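Local structure of acetone carboxylase alpha subunit (Xanthobacter autotrophicus Py2, 5M45) at residues Thr329-Phe334 and Glu379-Lys384. The protein is the alpha subunit of acetone carboxylase, a hydantoinase B/oxoprolinase family protein found in a six-chain assembly with bound manganese and magnesium ions. Sequence-based numbering, arbitrary orientation.
Sequences TWRLDF and EFRLPK
Arg331, Leu332 and Asp333 pair in parallel with Glu379, Phe380 and Arg381, the strand axes 4.8 Å apart, through four backbone hydrogen bonds that run from Glu379 N to Trp330 O (2.9 Å) as far as Phe334 N to Arg381 O (2.9 Å). One face of the sheet is charged. Arg331 runs out straight, CG opposite the backbone N (chi1 180°), crosses Glu379 obliquely and gives NH1 to the anti side of Glu379 OE2 at 2.9 Å, guanidinium and carboxylate planes turned 70° apart. Arg325 shares that oxygen, while Arg331 NH2 reaches Glu775. Two residues on, on the same face, Asp333 and Arg381 lie alongside each other; Arg381 NH1 meets the syn lone pair of Asp333 OD1 at 3.1 Å and also pairs with Glu335, whereas Asp333 OD2 binds Arg727. The other face is apolar: Leu332 CD1 sits over the centre of the Trp330 ring and 4.3 Å from Phe380 CE1, and Leu382 CD2 approaches Phe334 CD1 at 3.5 Å. Helix 349-361 packs against Trp330, Phe380 and Leu382, completing a beta-alpha-beta crossover; Trp330 also touches helix 257-282. On the charged face the four side chains and their outside partners probably balance one another's charge.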
loop_
_atom_site.group_PDB
_atom_site.type_symbol
_atom_site.label_atom_id
_atom_site.label_comp_id
_atom_site.label_asym_id
_atom_site.label_seq_id
_atom_site.Cartn_x
_atom_site.Cartn_y
_atom_site.Cartn_z
ATOM N N THR A 329 -19.021 -0.869 39.578
ATOM C CA THR A 329 -18.429 -1.435 38.373
ATOM C C THR A 329 -19.544 -1.718 37.365
ATOM O O THR A 329 -20.714 -1.856 37.732
ATOM C CB THR A 329 -17.617 -2.739 38.648
ATOM O OG1 THR A 329 -18.430 -3.742 39.253
ATOM C CG2 THR A 329 -16.397 -2.481 39.553
ATOM N N TRP A 330 -19.170 -1.832 36.095
ATOM C CA TRP A 330 -20.136 -2.216 35.055
ATOM C C TRP A 330 -19.497 -3.044 33.928
ATOM O O TRP A 330 -18.271 -3.099 33.807
ATOM C CB TRP A 330 -20.961 -1.020 34.549
ATOM C CG TRP A 330 -20.291 -0.039 33.673
ATOM C CD1 TRP A 330 -19.006 0.412 33.767
ATOM C CD2 TRP A 330 -20.875 0.659 32.571
ATOM N NE1 TRP A 330 -18.748 1.318 32.770
ATOM C CE2 TRP A 330 -19.876 1.495 32.027
ATOM C CE3 TRP A 330 -22.150 0.657 31.979
ATOM C CZ2 TRP A 330 -20.117 2.319 30.935
ATOM C CZ3 TRP A 330 -22.389 1.458 30.877
ATOM C CH2 TRP A 330 -21.375 2.304 30.371
ATOM N N ARG A 331 -20.356 -3.753 33.181
ATOM C CA ARG A 331 -19.926 -4.764 32.246
ATOM C C ARG A 331 -20.797 -4.718 30.996
ATOM O O ARG A 331 -22.027 -4.604 31.092
ATOM C CB ARG A 331 -19.966 -6.149 32.912
ATOM C CG ARG A 331 -19.542 -7.316 32.042
ATOM C CD ARG A 331 -19.707 -8.626 32.840
ATOM N NE ARG A 331 -19.280 -9.798 32.079
ATOM C CZ ARG A 331 -18.023 -10.180 31.900
ATOM N NH1 ARG A 331 -17.016 -9.515 32.465
ATOM N NH2 ARG A 331 -17.768 -11.242 31.144
ATOM N N LEU A 332 -20.148 -4.805 29.831
ATOM C CA LEU A 332 -20.838 -4.839 28.542
ATOM C C LEU A 332 -20.413 -6.072 27.752
ATOM O O LEU A 332 -19.235 -6.211 27.425
ATOM C CB LEU A 332 -20.562 -3.576 27.761
ATOM C CG LEU A 332 -21.082 -2.339 28.514
ATOM C CD1 LEU A 332 -19.950 -1.619 29.198
ATOM C CD2 LEU A 332 -21.809 -1.366 27.587
ATOM N N ASP A 333 -21.380 -6.950 27.445
ATOM C CA ASP A 333 -21.135 -8.256 26.824
ATOM C C ASP A 333 -21.884 -8.300 25.491
ATOM O O ASP A 333 -23.117 -8.130 25.464
ATOM C CB ASP A 333 -21.617 -9.352 27.797
ATOM C CG ASP A 333 -21.312 -10.785 27.309
ATOM O OD1 ASP A 333 -21.002 -11.025 26.131
ATOM O OD2 ASP A 333 -21.378 -11.717 28.152
ATOM N N PHE A 334 -21.146 -8.529 24.398
ATOM C CA PHE A 334 -21.675 -8.522 23.022
ATOM C C PHE A 334 -21.843 -9.928 22.390
ATOM O O PHE A 334 -21.909 -10.052 21.164
ATOM C CB PHE A 334 -20.845 -7.559 22.158
ATOM C CG PHE A 334 -20.964 -6.119 22.619
ATOM C CD1 PHE A 334 -20.163 -5.629 23.655
ATOM C CD2 PHE A 334 -21.935 -5.279 22.088
ATOM C CE1 PHE A 334 -20.315 -4.314 24.109
ATOM C CE2 PHE A 334 -22.095 -3.983 22.548
ATOM C CZ PHE A 334 -21.283 -3.495 23.558
ATOM N N GLU A 379 -15.748 -3.314 32.319
ATOM C CA GLU A 379 -15.423 -4.652 31.793
ATOM C C GLU A 379 -16.091 -4.844 30.412
ATOM O O GLU A 379 -17.264 -4.482 30.250
ATOM C CB GLU A 379 -15.902 -5.748 32.731
ATOM C CG GLU A 379 -15.215 -5.809 34.088
ATOM C CD GLU A 379 -15.951 -6.721 35.069
ATOM O OE1 GLU A 379 -15.784 -6.464 36.276
ATOM O OE2 GLU A 379 -16.778 -7.587 34.673
ATOM N N PHE A 380 -15.343 -5.364 29.420
ATOM C CA PHE A 380 -15.879 -5.612 28.086
ATOM C C PHE A 380 -15.681 -7.067 27.688
ATOM O O PHE A 380 -14.621 -7.636 27.926
ATOM C CB PHE A 380 -15.205 -4.734 27.013
ATOM C CG PHE A 380 -15.243 -3.236 27.270
ATOM C CD1 PHE A 380 -16.309 -2.450 26.824
ATOM C CD2 PHE A 380 -14.147 -2.586 27.857
ATOM C CE1 PHE A 380 -16.311 -1.067 26.992
ATOM C CE2 PHE A 380 -14.135 -1.206 28.018
ATOM C CZ PHE A 380 -15.234 -0.455 27.598
ATOM N N ARG A 381 -16.719 -7.663 27.089
ATOM C CA ARG A 381 -16.615 -9.004 26.498
ATOM C C ARG A 381 -17.059 -8.977 25.017
ATOM O O ARG A 381 -18.246 -8.739 24.718
ATOM C CB ARG A 381 -17.400 -10.061 27.303
ATOM C CG ARG A 381 -17.398 -11.437 26.640
ATOM C CD ARG A 381 -17.752 -12.613 27.568
ATOM N NE ARG A 381 -17.661 -13.910 26.866
ATOM C CZ ARG A 381 -18.576 -14.422 26.023
ATOM N NH1 ARG A 381 -19.715 -13.797 25.756
ATOM N NH2 ARG A 381 -18.352 -15.603 25.451
ATOM N N LEU A 382 -16.093 -9.207 24.120
ATOM C CA LEU A 382 -16.289 -9.193 22.678
ATOM C C LEU A 382 -15.810 -10.525 22.105
ATOM O O LEU A 382 -14.597 -10.741 21.956
ATOM C CB LEU A 382 -15.493 -8.058 22.002
ATOM C CG LEU A 382 -15.448 -6.622 22.544
ATOM C CD1 LEU A 382 -14.804 -5.647 21.545
ATOM C CD2 LEU A 382 -16.798 -6.152 22.931
ATOM N N PRO A 383 -16.745 -11.438 21.793
ATOM C CA PRO A 383 -16.282 -12.753 21.364
ATOM C C PRO A 383 -15.400 -12.703 20.108
ATOM O O PRO A 383 -15.687 -11.934 19.203
ATOM C CB PRO A 383 -17.581 -13.519 21.127
ATOM C CG PRO A 383 -18.522 -12.901 22.083
ATOM C CD PRO A 383 -18.193 -11.419 22.011
ATOM N N LYS A 384 -14.321 -13.486 20.103
ATOM C CA LYS A 384 -13.350 -13.499 18.995
ATOM C C LYS A 384 -13.992 -14.009 17.716
ATOM O O LYS A 384 -14.634 -15.049 17.701
ATOM C CB LYS A 384 -12.125 -14.385 19.386
ATOM C CG LYS A 384 -10.892 -14.320 18.472
ATOM C CD LYS A 384 -10.307 -12.912 18.346
ATOM C CE LYS A 384 -8.975 -12.911 17.570
ATOM N NZ LYS A 384 -8.463 -11.526 17.358
#